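PDB 5EVJ: arsenite methyltransferase from Chlamydomonas reinhardtii, which probably methylates trivalent arsenic with methyl groups taken from S-adenosylmethionine, turning thiol-bound arsenite into mono-, di- and trimethylated products. Local coordinates for residues A[69-74]-A[95-100]; A[75-80]-A[196-201]; A[270-275]-A[331-336]; A[291-296]-A[312-317]. The protein carries 15 engineered substitutions. All coordinates share one frame; numbering follows the deposited sequence.

Contact 1: A[69-74]-A[95-100]; sequences EKFWGC and GRDAYV. Engineered in segment 69-74: W72 (natural residue Tyr). Engineered in segment 95-100: A98 (natural residue Cys).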
loop_
_atom_site.group_PDB
_atom_site.type_symbol
_atom_site.label_atom_id
_atom_site.label_comp_id
_atom_site.label_asym_id
_atom_site.label_seq_id
_atom_site.Cartn_x
_atom_site.Cartn_y
_atom_site.Cartn_z
ATOM N N GLU A 69 1.542 -20.374 6.420
ATOM C CA GLU A 69 2.892 -20.893 6.668
ATOM C C GLU A 69 3.861 -20.662 5.506
ATOM O O GLU A 69 5.063 -20.527 5.715
ATOM C CB GLU A 69 2.853 -22.369 6.987
ATOM C CG GLU A 69 2.618 -22.665 8.455
ATOM C CD GLU A 69 2.447 -24.153 8.698
ATOM O OE1 GLU A 69 2.064 -24.888 7.752
ATOM O OE2 GLU A 69 2.700 -24.580 9.839
ATOM N N LYS A 70 3.334 -20.603 4.285
ATOM C CA LYS A 70 4.183 -20.454 3.098
ATOM C C LYS A 70 4.328 -19.002 2.597
ATOM O O LYS A 70 4.611 -18.778 1.436
ATOM C CB LYS A 70 3.713 -21.397 1.957
ATOM C CG LYS A 70 3.747 -22.883 2.317
ATOM C CD LYS A 70 3.720 -23.803 1.111
ATOM C CE LYS A 70 3.730 -25.270 1.548
ATOM N NZ LYS A 70 3.424 -26.189 0.419
ATOM N N PHE A 71 4.154 -18.007 3.461
ATOM C CA PHE A 71 4.048 -16.654 2.928
ATOM C C PHE A 71 5.287 -15.748 3.003
ATOM O O PHE A 71 5.775 -15.305 1.955
ATOM C CB PHE A 71 2.784 -15.957 3.402
ATOM C CG PHE A 71 2.521 -14.668 2.692
ATOM C CD1 PHE A 71 2.249 -14.657 1.322
ATOM C CD2 PHE A 71 2.572 -13.446 3.387
ATOM C CE1 PHE A 71 2.034 -13.453 0.655
ATOM C CE2 PHE A 71 2.345 -12.252 2.726
ATOM C CZ PHE A 71 2.062 -12.261 1.362
ATOM N N TRP A 72 5.758 -15.454 4.214
ATOM C CA TRP A 72 6.876 -14.502 4.442
ATOM C C TRP A 72 6.645 -13.041 3.940
ATOM O O TRP A 72 6.727 -12.738 2.737
ATOM C CB TRP A 72 8.226 -15.091 3.951
ATOM C CG TRP A 72 9.437 -14.164 4.085
ATOM C CD1 TRP A 72 10.139 -13.877 5.233
ATOM C CD2 TRP A 72 10.081 -13.420 3.026
ATOM N NE1 TRP A 72 11.166 -13.002 4.949
ATOM C CE2 TRP A 72 11.153 -12.706 3.606
ATOM C CE3 TRP A 72 9.849 -13.285 1.642
ATOM C CZ2 TRP A 72 11.996 -11.871 2.848
ATOM C CZ3 TRP A 72 10.691 -12.448 0.893
ATOM C CH2 TRP A 72 11.746 -11.753 1.502
ATOM N N GLY A 73 6.378 -12.139 4.881
ATOM C CA GLY A 73 6.302 -10.734 4.563
ATOM C C GLY A 73 6.449 -9.805 5.743
ATOM O O GLY A 73 6.237 -10.180 6.905
ATOM N N CYS A 74 6.748 -8.553 5.419
ATOM C CA CYS A 74 7.023 -7.514 6.423
ATOM C C CYS A 74 5.805 -6.680 6.770
ATOM O O CYS A 74 5.903 -5.463 6.932
ATOM C CB CYS A 74 8.194 -6.600 6.003
ATOM S SG CYS A 74 8.139 -5.783 4.374
ATOM N N GLY A 95 -0.643 -16.651 -0.946
ATOM C CA GLY A 95 -1.954 -15.968 -1.044
ATOM C C GLY A 95 -2.471 -15.346 0.258
ATOM O O GLY A 95 -3.581 -14.801 0.281
ATOM N N ARG A 96 -1.677 -15.401 1.333
ATOM C CA ARG A 96 -2.080 -14.858 2.644
ATOM C C ARG A 96 -2.808 -13.501 2.424
ATOM O O ARG A 96 -3.986 -13.370 2.737
ATOM C CB ARG A 96 -0.816 -14.721 3.567
ATOM C CG ARG A 96 -0.980 -14.657 5.111
ATOM C CD ARG A 96 -0.557 -13.331 5.731
ATOM N NE ARG A 96 0.749 -13.341 6.400
ATOM C CZ ARG A 96 1.592 -12.304 6.471
ATOM N NH1 ARG A 96 1.308 -11.145 5.884
ATOM N NH2 ARG A 96 2.748 -12.439 7.111
ATOM N N ASP A 97 -2.123 -12.524 1.815
ATOM C CA ASP A 97 -2.660 -11.141 1.749
ATOM C C ASP A 97 -3.882 -11.088 0.812
ATOM O O ASP A 97 -4.831 -10.356 1.063
ATOM C CB ASP A 97 -1.571 -10.055 1.367
ATOM C CG ASP A 97 -0.504 -9.835 2.491
ATOM O OD1 ASP A 97 -0.737 -10.219 3.676
ATOM O OD2 ASP A 97 0.570 -9.253 2.204
ATOM N N ALA A 98 -3.862 -11.889 -0.237
ATOM C CA ALA A 98 -5.013 -11.915 -1.155
ATOM C C ALA A 98 -6.223 -12.542 -0.464
ATOM O O ALA A 98 -7.372 -12.114 -0.687
ATOM C CB ALA A 98 -4.652 -12.646 -2.431
ATOM N N TYR A 99 -5.972 -13.514 0.430
ATOM C CA TYR A 99 -7.083 -14.169 1.127
ATOM C C TYR A 99 -7.689 -13.208 2.098
ATOM O O TYR A 99 -8.894 -13.070 2.186
ATOM C CB TYR A 99 -6.593 -15.411 1.866
ATOM C CG TYR A 99 -6.573 -16.675 0.997
ATOM C CD1 TYR A 99 -6.032 -16.653 -0.293
ATOM C CD2 TYR A 99 -7.086 -17.896 1.463
ATOM C CE1 TYR A 99 -5.995 -17.793 -1.103
ATOM C CE2 TYR A 99 -7.024 -19.064 0.649
ATOM C CZ TYR A 99 -6.511 -18.990 -0.633
ATOM O OH TYR A 99 -6.449 -20.101 -1.452
ATOM N N VAL A 100 -6.844 -12.445 2.779
ATOM C CA VAL A 100 -7.347 -11.463 3.681
ATOM C C VAL A 100 -8.130 -10.409 2.927
ATOM O O VAL A 100 -9.203 -9.984 3.356
ATOM C CB VAL A 100 -6.204 -10.805 4.446
ATOM C CG1 VAL A 100 -6.746 -9.622 5.251
ATOM C CG2 VAL A 100 -5.529 -11.871 5.302
#

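Contact 2: A[75-80]-A[196-201]; sequences GNPIPA and HFSDVY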
loop_
_atom_site.group_PDB
_atom_site.type_symbol
_atom_site.label_atom_id
_atom_site.label_comp_id
_atom_site.label_asym_id
_atom_site.label_seq_id
_atom_site.Cartn_x
_atom_site.Cartn_y
_atom_site.Cartn_z
ATOM N N GLY A 75 4.653 -7.322 6.909
ATOM C CA GLY A 75 3.485 -6.541 7.224
ATOM C C GLY A 75 2.155 -7.131 6.862
ATOM O O GLY A 75 2.038 -8.322 6.546
ATOM N N ASN A 76 1.144 -6.270 6.945
ATOM C CA ASN A 76 -0.232 -6.636 6.695
ATOM C C ASN A 76 -0.873 -5.445 6.020
ATOM O O ASN A 76 -1.768 -4.822 6.606
ATOM C CB ASN A 76 -0.946 -6.970 8.010
ATOM C CG ASN A 76 -0.685 -8.407 8.472
ATOM O OD1 ASN A 76 -0.953 -9.374 7.748
ATOM N ND2 ASN A 76 -0.183 -8.551 9.681
ATOM N N PRO A 77 -0.428 -5.147 4.783
ATOM C CA PRO A 77 -0.794 -4.008 3.981
ATOM C C PRO A 77 -2.193 -4.076 3.317
ATOM O O PRO A 77 -2.305 -3.669 2.186
ATOM C CB PRO A 77 0.234 -4.067 2.837
ATOM C CG PRO A 77 0.314 -5.530 2.544
ATOM C CD PRO A 77 0.288 -6.145 3.954
ATOM N N ILE A 78 -3.245 -4.532 3.983
ATOM C CA ILE A 78 -4.606 -4.361 3.409
ATOM C C ILE A 78 -5.230 -3.155 4.098
ATOM O O ILE A 78 -5.309 -3.162 5.296
ATOM C CB ILE A 78 -5.547 -5.598 3.633
ATOM C CG1 ILE A 78 -4.989 -6.880 2.971
ATOM C CG2 ILE A 78 -6.952 -5.324 3.080
ATOM C CD1 ILE A 78 -3.983 -7.640 3.840
ATOM N N PRO A 79 -5.670 -2.126 3.341
ATOM C CA PRO A 79 -6.198 -0.940 3.971
ATOM C C PRO A 79 -7.605 -1.190 4.406
ATOM O O PRO A 79 -8.281 -2.012 3.784
ATOM C CB PRO A 79 -6.258 0.109 2.851
ATOM C CG PRO A 79 -5.872 -0.570 1.607
ATOM C CD PRO A 79 -5.418 -1.961 1.906
ATOM N N ALA A 80 -8.050 -0.451 5.431
ATOM C CA ALA A 80 -9.465 -0.446 5.833
ATOM C C ALA A 80 -10.246 0.280 4.730
ATOM O O ALA A 80 -9.681 0.957 3.893
ATOM C CB ALA A 80 -9.616 0.278 7.176
ATOM N N HIS A 196 -1.022 0.863 -1.938
ATOM C CA HIS A 196 -0.899 0.787 -0.515
ATOM C C HIS A 196 -0.036 -0.462 -0.253
ATOM O O HIS A 196 -0.482 -1.584 -0.454
ATOM C CB HIS A 196 -2.249 0.597 0.088
ATOM C CG HIS A 196 -2.310 0.764 1.563
ATOM N ND1 HIS A 196 -1.916 -0.229 2.447
ATOM C CD2 HIS A 196 -2.848 1.744 2.326
ATOM C CE1 HIS A 196 -2.160 0.153 3.684
ATOM N NE2 HIS A 196 -2.673 1.366 3.640
ATOM N N PHE A 197 1.168 -0.283 0.256
ATOM C CA PHE A 197 2.123 -1.402 0.301
ATOM C C PHE A 197 3.209 -1.208 1.365
ATOM O O PHE A 197 3.478 -0.072 1.797
ATOM C CB PHE A 197 2.719 -1.574 -1.097
ATOM C CG PHE A 197 3.798 -0.622 -1.432
ATOM C CD1 PHE A 197 3.537 0.717 -1.675
ATOM C CD2 PHE A 197 5.102 -1.097 -1.569
ATOM C CE1 PHE A 197 4.564 1.612 -2.038
ATOM C CE2 PHE A 197 6.124 -0.271 -1.941
ATOM C CZ PHE A 197 5.863 1.105 -2.152
ATOM N N SER A 198 3.773 -2.305 1.834
ATOM C CA SER A 198 4.808 -2.241 2.832
ATOM C C SER A 198 6.080 -2.798 2.240
ATOM O O SER A 198 6.053 -3.688 1.375
ATOM C CB SER A 198 4.405 -3.006 4.112
ATOM O OG SER A 198 4.119 -4.364 3.786
ATOM N N ASP A 199 7.195 -2.230 2.657
ATOM C CA ASP A 199 8.462 -2.712 2.168
ATOM C C ASP A 199 9.538 -2.211 3.113
ATOM O O ASP A 199 9.266 -1.492 4.104
ATOM C CB ASP A 199 8.703 -2.286 0.705
ATOM C CG ASP A 199 9.552 -3.323 -0.092
ATOM O OD1 ASP A 199 10.376 -4.010 0.530
ATOM O OD2 ASP A 199 9.415 -3.473 -1.344
ATOM N N VAL A 200 10.762 -2.600 2.841
ATOM C CA VAL A 200 11.848 -2.194 3.729
ATOM C C VAL A 200 12.661 -1.055 3.112
ATOM O O VAL A 200 13.006 -1.084 1.943
ATOM C CB VAL A 200 12.730 -3.388 4.077
ATOM C CG1 VAL A 200 13.952 -2.907 4.847
ATOM C CG2 VAL A 200 11.938 -4.372 4.922
ATOM N N TYR A 201 12.932 -0.033 3.896
ATOM C CA TYR A 201 13.739 1.123 3.426
ATOM C C TYR A 201 14.887 1.399 4.384
ATOM O O TYR A 201 14.899 0.861 5.531
ATOM C CB TYR A 201 12.837 2.381 3.322
ATOM C CG TYR A 201 11.702 2.127 2.359
ATOM C CD1 TYR A 201 10.502 1.551 2.809
ATOM C CD2 TYR A 201 11.834 2.393 0.983
ATOM C CE1 TYR A 201 9.479 1.241 1.927
ATOM C CE2 TYR A 201 10.794 2.070 0.082
ATOM C CZ TYR A 201 9.628 1.494 0.599
ATOM O OH TYR A 201 8.572 1.212 -0.218
#

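Contact 3: A[270-275]-A[331-336]; sequences TYRLFK and SYLAPH. Engineered in segment 331-336: Y332 (natural residue Trp).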
loop_
_atom_site.group_PDB
_atom_site.type_symbol
_atom_site.label_atom_id
_atom_site.label_comp_id
_atom_site.label_asym_id
_atom_site.label_seq_id
_atom_site.Cartn_x
_atom_site.Cartn_y
_atom_site.Cartn_z
ATOM N N THR A 270 5.001 1.342 5.517
ATOM C CA THR A 270 3.800 1.159 4.725
ATOM C C THR A 270 3.531 2.532 4.166
ATOM O O THR A 270 3.292 3.502 4.902
ATOM C CB THR A 270 2.553 0.655 5.547
ATOM O OG1 THR A 270 2.779 -0.648 6.089
ATOM C CG2 THR A 270 1.319 0.519 4.617
ATOM N N TYR A 271 3.513 2.578 2.854
ATOM C CA TYR A 271 3.321 3.797 2.103
ATOM C C TYR A 271 1.960 3.824 1.459
ATOM O O TYR A 271 1.431 2.756 1.050
ATOM C CB TYR A 271 4.397 3.899 0.954
ATOM C CG TYR A 271 5.658 4.593 1.427
ATOM C CD1 TYR A 271 5.640 5.934 1.819
ATOM C CD2 TYR A 271 6.878 3.903 1.470
ATOM C CE1 TYR A 271 6.809 6.587 2.237
ATOM C CE2 TYR A 271 8.044 4.512 1.873
ATOM C CZ TYR A 271 8.005 5.847 2.300
ATOM O OH TYR A 271 9.170 6.404 2.748
ATOM N N ARG A 272 1.467 5.046 1.262
ATOM C CA ARG A 272 0.227 5.312 0.613
ATOM C C ARG A 272 0.454 6.179 -0.615
ATOM O O ARG A 272 0.897 7.330 -0.506
ATOM C CB ARG A 272 -0.743 5.965 1.572
ATOM C CG ARG A 272 -0.907 5.121 2.840
ATOM C CD ARG A 272 -2.169 5.598 3.577
ATOM N NE ARG A 272 -3.418 5.123 2.962
ATOM C CZ ARG A 272 -4.593 4.971 3.591
ATOM N NH1 ARG A 272 -4.735 5.305 4.862
ATOM N NH2 ARG A 272 -5.666 4.449 2.936
ATOM N N LEU A 273 0.109 5.630 -1.787
ATOM C CA LEU A 273 0.379 6.277 -3.040
ATOM C C LEU A 273 -0.952 6.455 -3.779
ATOM O O LEU A 273 -1.418 5.538 -4.520
ATOM C CB LEU A 273 1.335 5.438 -3.824
ATOM C CG LEU A 273 2.854 5.630 -3.731
ATOM C CD1 LEU A 273 3.367 6.028 -2.354
ATOM C CD2 LEU A 273 3.569 4.382 -4.256
ATOM N N PHE A 274 -1.542 7.635 -3.611
ATOM C CA PHE A 274 -2.833 7.883 -4.163
ATOM C C PHE A 274 -2.698 8.400 -5.507
ATOM O O PHE A 274 -1.742 9.194 -5.782
ATOM C CB PHE A 274 -3.585 8.930 -3.356
ATOM C CG PHE A 274 -4.171 8.377 -2.113
ATOM C CD1 PHE A 274 -5.480 7.835 -2.117
ATOM C CD2 PHE A 274 -3.425 8.345 -0.934
ATOM C CE1 PHE A 274 -6.030 7.300 -0.956
ATOM C CE2 PHE A 274 -3.978 7.836 0.224
ATOM C CZ PHE A 274 -5.293 7.305 0.251
ATOM N N LYS A 275 -3.716 8.053 -6.319
ATOM C CA LYS A 275 -3.780 8.548 -7.670
ATOM C C LYS A 275 -4.996 9.463 -7.849
ATOM O O LYS A 275 -6.102 9.022 -7.855
ATOM C CB LYS A 275 -3.772 7.362 -8.659
ATOM C CG LYS A 275 -4.112 7.786 -10.072
ATOM C CD LYS A 275 -3.824 6.709 -11.119
ATOM C CE LYS A 275 -4.389 7.054 -12.554
ATOM N NZ LYS A 275 -4.105 5.877 -13.522
ATOM N N SER A 331 -10.966 10.326 -3.429
ATOM C CA SER A 331 -10.566 8.963 -3.621
ATOM C C SER A 331 -11.703 7.990 -3.289
ATOM O O SER A 331 -12.868 8.372 -3.110
ATOM C CB SER A 331 -9.438 8.664 -2.657
ATOM O OG SER A 331 -9.947 8.585 -1.282
ATOM N N TYR A 332 -11.334 6.727 -3.141
ATOM C CA TYR A 332 -12.302 5.679 -2.823
ATOM C C TYR A 332 -12.773 5.836 -1.408
ATOM O O TYR A 332 -13.742 5.191 -1.014
ATOM C CB TYR A 332 -11.690 4.291 -2.976
ATOM C CG TYR A 332 -10.593 3.957 -1.991
ATOM C CD1 TYR A 332 -9.241 4.285 -2.256
ATOM C CD2 TYR A 332 -10.875 3.238 -0.817
ATOM C CE1 TYR A 332 -8.226 3.920 -1.385
ATOM C CE2 TYR A 332 -9.893 2.904 0.029
ATOM C CZ TYR A 332 -8.561 3.263 -0.242
ATOM O OH TYR A 332 -7.592 2.876 0.667
ATOM N N LEU A 333 -12.089 6.679 -0.635
ATOM C CA LEU A 333 -12.422 6.831 0.781
ATOM C C LEU A 333 -13.498 7.887 0.895
ATOM O O LEU A 333 -14.022 8.069 1.966
ATOM C CB LEU A 333 -11.228 7.318 1.587
ATOM C CG LEU A 333 -10.019 6.436 1.786
ATOM C CD1 LEU A 333 -8.796 7.237 2.280
ATOM C CD2 LEU A 333 -10.372 5.248 2.718
ATOM N N ALA A 334 -13.806 8.599 -0.183
ATOM C CA ALA A 334 -14.616 9.785 -0.102
ATOM C C ALA A 334 -16.031 9.685 0.508
ATOM O O ALA A 334 -16.530 10.729 1.069
ATOM C CB ALA A 334 -14.745 10.449 -1.442
ATOM N N PRO A 335 -16.721 8.546 0.292
ATOM C CA PRO A 335 -18.072 8.444 0.873
ATOM C C PRO A 335 -18.043 8.645 2.430
ATOM O O PRO A 335 -19.074 8.928 3.029
ATOM C CB PRO A 335 -18.493 6.992 0.573
ATOM C CG PRO A 335 -17.674 6.623 -0.655
ATOM C CD PRO A 335 -16.342 7.301 -0.428
ATOM N N HIS A 336 -16.890 8.423 3.062
ATOM C CA HIS A 336 -16.791 8.572 4.510
ATOM C C HIS A 336 -16.343 9.954 4.998
ATOM O O HIS A 336 -16.105 10.121 6.225
ATOM C CB HIS A 336 -15.843 7.534 5.063
ATOM C CG HIS A 336 -16.111 6.160 4.545
ATOM N ND1 HIS A 336 -17.179 5.409 4.970
ATOM C CD2 HIS A 336 -15.474 5.409 3.598
ATOM C CE1 HIS A 336 -17.203 4.254 4.317
ATOM N NE2 HIS A 336 -16.160 4.220 3.503
#

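Contact 4: A[291-296]-A[312-317]; sequences AVYKGT and FVTNKP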
loop_
_atom_site.group_PDB
_atom_site.type_symbol
_atom_site.label_atom_id
_atom_site.label_comp_id
_atom_site.label_asym_id
_atom_site.label_seq_id
_atom_site.Cartn_x
_atom_site.Cartn_y
_atom_site.Cartn_z
ATOM N N ALA A 291 -11.933 19.074 6.185
ATOM C CA ALA A 291 -12.344 17.663 6.119
ATOM C C ALA A 291 -13.024 17.159 7.421
ATOM O O ALA A 291 -12.624 17.530 8.566
ATOM C CB ALA A 291 -11.142 16.751 5.793
ATOM N N VAL A 292 -14.071 16.346 7.258
ATOM C CA VAL A 292 -14.732 15.823 8.412
ATOM C C VAL A 292 -14.873 14.386 8.071
ATOM O O VAL A 292 -15.483 14.021 7.007
ATOM C CB VAL A 292 -16.152 16.462 8.649
ATOM C CG1 VAL A 292 -16.771 16.038 9.994
ATOM C CG2 VAL A 292 -16.095 17.972 8.547
ATOM N N TYR A 293 -14.256 13.574 8.923
ATOM C CA TYR A 293 -14.470 12.185 8.864
ATOM C C TYR A 293 -15.747 11.811 9.542
ATOM O O TYR A 293 -15.983 12.200 10.677
ATOM C CB TYR A 293 -13.329 11.516 9.471
ATOM C CG TYR A 293 -13.576 10.051 9.593
ATOM C CD1 TYR A 293 -13.776 9.267 8.442
ATOM C CD2 TYR A 293 -13.541 9.424 10.871
ATOM C CE1 TYR A 293 -13.978 7.890 8.548
ATOM C CE2 TYR A 293 -13.733 8.034 10.974
ATOM C CZ TYR A 293 -13.955 7.262 9.813
ATOM O OH TYR A 293 -14.155 5.883 9.885
ATOM N N LYS A 294 -16.605 11.092 8.821
ATOM C CA LYS A 294 -17.975 10.812 9.259
ATOM C C LYS A 294 -18.105 9.552 10.139
ATOM O O LYS A 294 -19.189 9.241 10.620
ATOM C CB LYS A 294 -18.991 10.754 8.049
ATOM C CG LYS A 294 -19.310 12.103 7.444
ATOM C CD LYS A 294 -20.381 12.001 6.341
ATOM C CE LYS A 294 -19.715 11.514 5.066
ATOM N NZ LYS A 294 -20.462 11.885 3.835
ATOM N N GLY A 295 -17.030 8.831 10.359
ATOM C CA GLY A 295 -17.074 7.734 11.325
ATOM C C GLY A 295 -17.513 6.372 10.810
ATOM O O GLY A 295 -17.638 5.417 11.607
ATOM N N THR A 296 -17.659 6.268 9.479
ATOM C CA THR A 296 -18.390 5.205 8.856
ATOM C C THR A 296 -17.473 4.113 8.328
ATOM O O THR A 296 -17.917 3.181 7.674
ATOM C CB THR A 296 -19.317 5.723 7.755
ATOM O OG1 THR A 296 -18.594 6.593 6.866
ATOM C CG2 THR A 296 -20.603 6.514 8.370
ATOM N N PHE A 312 -7.994 11.798 11.915
ATOM C CA PHE A 312 -9.271 12.450 11.855
ATOM C C PHE A 312 -10.145 11.827 12.885
ATOM O O PHE A 312 -10.361 10.561 12.902
ATOM C CB PHE A 312 -9.985 12.194 10.518
ATOM C CG PHE A 312 -9.321 12.862 9.371
ATOM C CD1 PHE A 312 -8.224 12.245 8.727
ATOM C CD2 PHE A 312 -9.713 14.158 9.005
ATOM C CE1 PHE A 312 -7.565 12.907 7.722
ATOM C CE2 PHE A 312 -9.021 14.832 7.998
ATOM C CZ PHE A 312 -7.959 14.192 7.354
ATOM N N VAL A 313 -10.694 12.703 13.722
ATOM C CA VAL A 313 -11.581 12.230 14.738
ATOM C C VAL A 313 -12.979 12.389 14.178
ATOM O O VAL A 313 -13.354 13.431 13.549
ATOM C CB VAL A 313 -11.332 12.981 16.052
ATOM C CG1 VAL A 313 -12.325 12.543 17.143
ATOM C CG2 VAL A 313 -9.882 12.733 16.536
ATOM N N THR A 314 -13.781 11.363 14.396
ATOM C CA THR A 314 -15.204 11.408 13.933
ATOM C C THR A 314 -15.942 12.714 14.226
ATOM O O THR A 314 -15.990 13.147 15.341
ATOM C CB THR A 314 -15.926 10.222 14.543
ATOM O OG1 THR A 314 -15.213 9.052 14.124
ATOM C CG2 THR A 314 -17.441 10.189 14.159
ATOM N N ASN A 315 -16.456 13.358 13.181
ATOM C CA ASN A 315 -17.206 14.567 13.210
ATOM C C ASN A 315 -16.485 15.805 13.676
ATOM O O ASN A 315 -17.151 16.843 13.873
ATOM C CB ASN A 315 -18.541 14.336 13.894
ATOM C CG ASN A 315 -19.494 13.493 13.011
ATOM O OD1 ASN A 315 -20.150 12.572 13.477
ATOM N ND2 ASN A 315 -19.557 13.824 11.724
ATOM N N LYS A 316 -15.144 15.710 13.829
ATOM C CA LYS A 316 -14.369 16.869 14.203
ATOM C C LYS A 316 -13.718 17.521 12.953
ATOM O O LYS A 316 -12.778 17.017 12.391
ATOM C CB LYS A 316 -13.263 16.515 15.202
ATOM C CG LYS A 316 -13.717 15.899 16.562
ATOM C CD LYS A 316 -14.892 16.608 17.208
ATOM C CE LYS A 316 -14.601 18.090 17.447
ATOM N NZ LYS A 316 -13.530 18.311 18.484
ATOM N N PRO A 317 -14.212 18.655 12.537
ATOM C CA PRO A 317 -13.579 19.217 11.359
ATOM C C PRO A 317 -12.093 19.582 11.506
ATOM O O PRO A 317 -11.637 19.991 12.577
ATOM C CB PRO A 317 -14.458 20.443 11.057
ATOM C CG PRO A 317 -14.885 20.842 12.466
ATOM C CD PRO A 317 -15.293 19.514 13.071
HETATM O O HOH W 1 -12.635 14.533 11.047
#

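Contact 1: A[69-74]-A[95-100]
R96 NH1, which lies 3.5 Å from CE2 of the F71 ring, is gripped by two oxygens: it forms a salt bridge to D97 OD1 at 3.1 Å and donates to the backbone O of G75, just beyond the end of 69-74. The N-H...O angle of the bond to OD1 is 152°, and the bond leaves close to the guanidinium plane and meets the carboxylate on its syn side. Two bonds from one nitrogen should limit how the guanidinium can turn. F71 CD2 sits over the centre of the guanidinium face, 3.4 Å from R96 CZ. Ring and guanidinium planes are 55° apart, so this is one ring carbon resting on the guanidinium face, not a parallel stack. R96 CB makes a CH-pi contact 3.7 Å from the centroid of the F71 ring; bends at chi2 and chi3 fold the arginine so that both its root and its end border this one ring. F71 reaches the helix start because its CG stands anti to the backbone N (chi1 -170°). Near the CZ end of the ring D97 OD2 lies 3.5 Å from F71 CZ and is hydrogen-bonded to N169 ND2. G95, at the N-cap, has a positive phi at which a side chain would strike the preceding carbonyl. A glycine turn after strand 86-90 leading into helix 96-104 is consistent with the glycine-rich strand-turn-helix of Rossmann-like S-adenosylmethionine methyltransferases.

Contact 2: A[75-80]-A[196-201]
P77 and F197 are the closest pair of the two backbones, CA to CA 5.4 Å, and the touching parts run in nearly opposite directions, 169° apart. The loop 75-80 nevertheless does not pair with strand 193-202 as a further strand: the one bond between them is weak and comes from a side chain, H196 ND1 to P77 O at 3.5 Å. With chi1 at -169°, CG points opposite the backbone N and the H196 ring swings against the loop. P79 lies over its face, with CG 3.9 Å from the ring centroid and 15° off the normal, a CH-pi contact; P79 CB extends the cover to H196 CD2 at 3.8 Å. A serine here would remove the imidazole, and is likely to leave the P79 ring without its flat support and P77 O without its weak donor. Further along, P77 CB packs 4.0 Å from S198 OG. The same hydroxyl oxygen is 4.1 Å from G75 CA, where a CB would collide with it, so the close approach of loop and strand probably relies on the glycine. Strands 163-169 and 266-274 flank strand 193-202 in the sheet; L165 and N169 of the first touch P79 and P77, T270 and R272 of the second touch H196, while helix 96-104 meets the loop through R96, D97 and V100.

Contact 3: A[270-275]-A[331-336]
A type I beta turn from S331 to A334, combined with an ST turn, presents S331, Y332 and L333 to F274 of strand 266-274. S331 OG accepts from L333 N at 2.9 Å, with an N-H...O angle of 162°, and also bonds to M327 O, so the hydroxyl ties the turn to the preceding helix 322-329. The contact itself is mostly apolar. F274 CE1 meets S331 CB at 4.0 Å and Y332 CE1 at 4.1 Å; F274 CZ reaches L333 CD1 at 4.0 Å. One phenyl ring is thus touched by three consecutive residues, and the F274 side chain crosses those of Y332 and L333 at about right angles. Strand 266-274 runs antiparallel between 193-202 and 243-249, within a sheet of order 3-2-1-4-5-7-6, that of class I methyltransferases, so the turn packs beside the reversed strand of that sheet. Y332 is an engineered residue in place of Trp. Its CG lies between the backbone N and the carbonyl carbon (chi1 66°), and L333 CG lies over one face of its ring, toward the rim, 3.9 Å above the plane. Y332 OH approaches the edge of the R272 guanidinium, 3.4 Å from NH2, and both groups converge on E194, which takes a hydrogen bond from the tyrosine at OE1 and a salt bridge from R272 NE at OE2. R272 NH1 turns to L306 O and Y304 OH.

Contact 4: A[291-296]-A[312-317]
A291 CB packs 3.6 Å from F312 CE2 at the start of a contact built around the type II beta turn V313-K316, which links strand 310-313 to strand 318-320, the antiparallel neighbour of 289-293. The carbonyl of A291 receives a CA-H...O contact from P317 CA at 3.4 Å. V292 uses both methyls: CG1, anti to the backbone N (chi1 -172°), lies 3.6 Å from N315 CA, and CG2 runs beside the proline, 3.9 Å from P317 CB. Cutting the side chain back to alanine removes both branches and would probably open a gap beside the N315 backbone and the P317 ring. Y293 carries the polar link. Its O accepts from N315 N at 2.8 Å, with an N-H...O angle of 179° and the donor nearly in line with the C=O bond (174°). Its N donates at 2.8 Å to water 1, which passes hydrogen bonds on to V313 O and K316 O, so a single water satisfies three backbone groups at the base of the turn. The chain then bends back after K294, bringing G295 N over the centre of the Y293 ring, 3.3 Å above its plane. G295 has a positive phi, and a side chain there would run into T314 CG2. T314 OG1, hydrogen-bonded to S301 O, rests against both the Y293 ring at CE2 and the glycine, 3.6 Å from G295 CA.

Overall arrangement
From the N terminus, contact 1 closes a short loop around strand 86-90, setting the stretch after helix 65-69 against the start of helix 96-104. Contact 2 opens at 75-80, inside that loop, and closes at strand 193-202, so the two cross; their centres are 12 Å apart and V100 of helix 96-104 packs on I78. Contact 3 follows in series, about 13 Å from contact 2 between centres, and shares its sheet: F197 O bonds to Y271 N between neighbouring strands. Contact 4 is nested within the loop that contact 3 closes, and a hydrogen bond from K294 N to H336 O connects them. Together they lead from the Rossmann-like sheet to the C-terminal antiparallel strands.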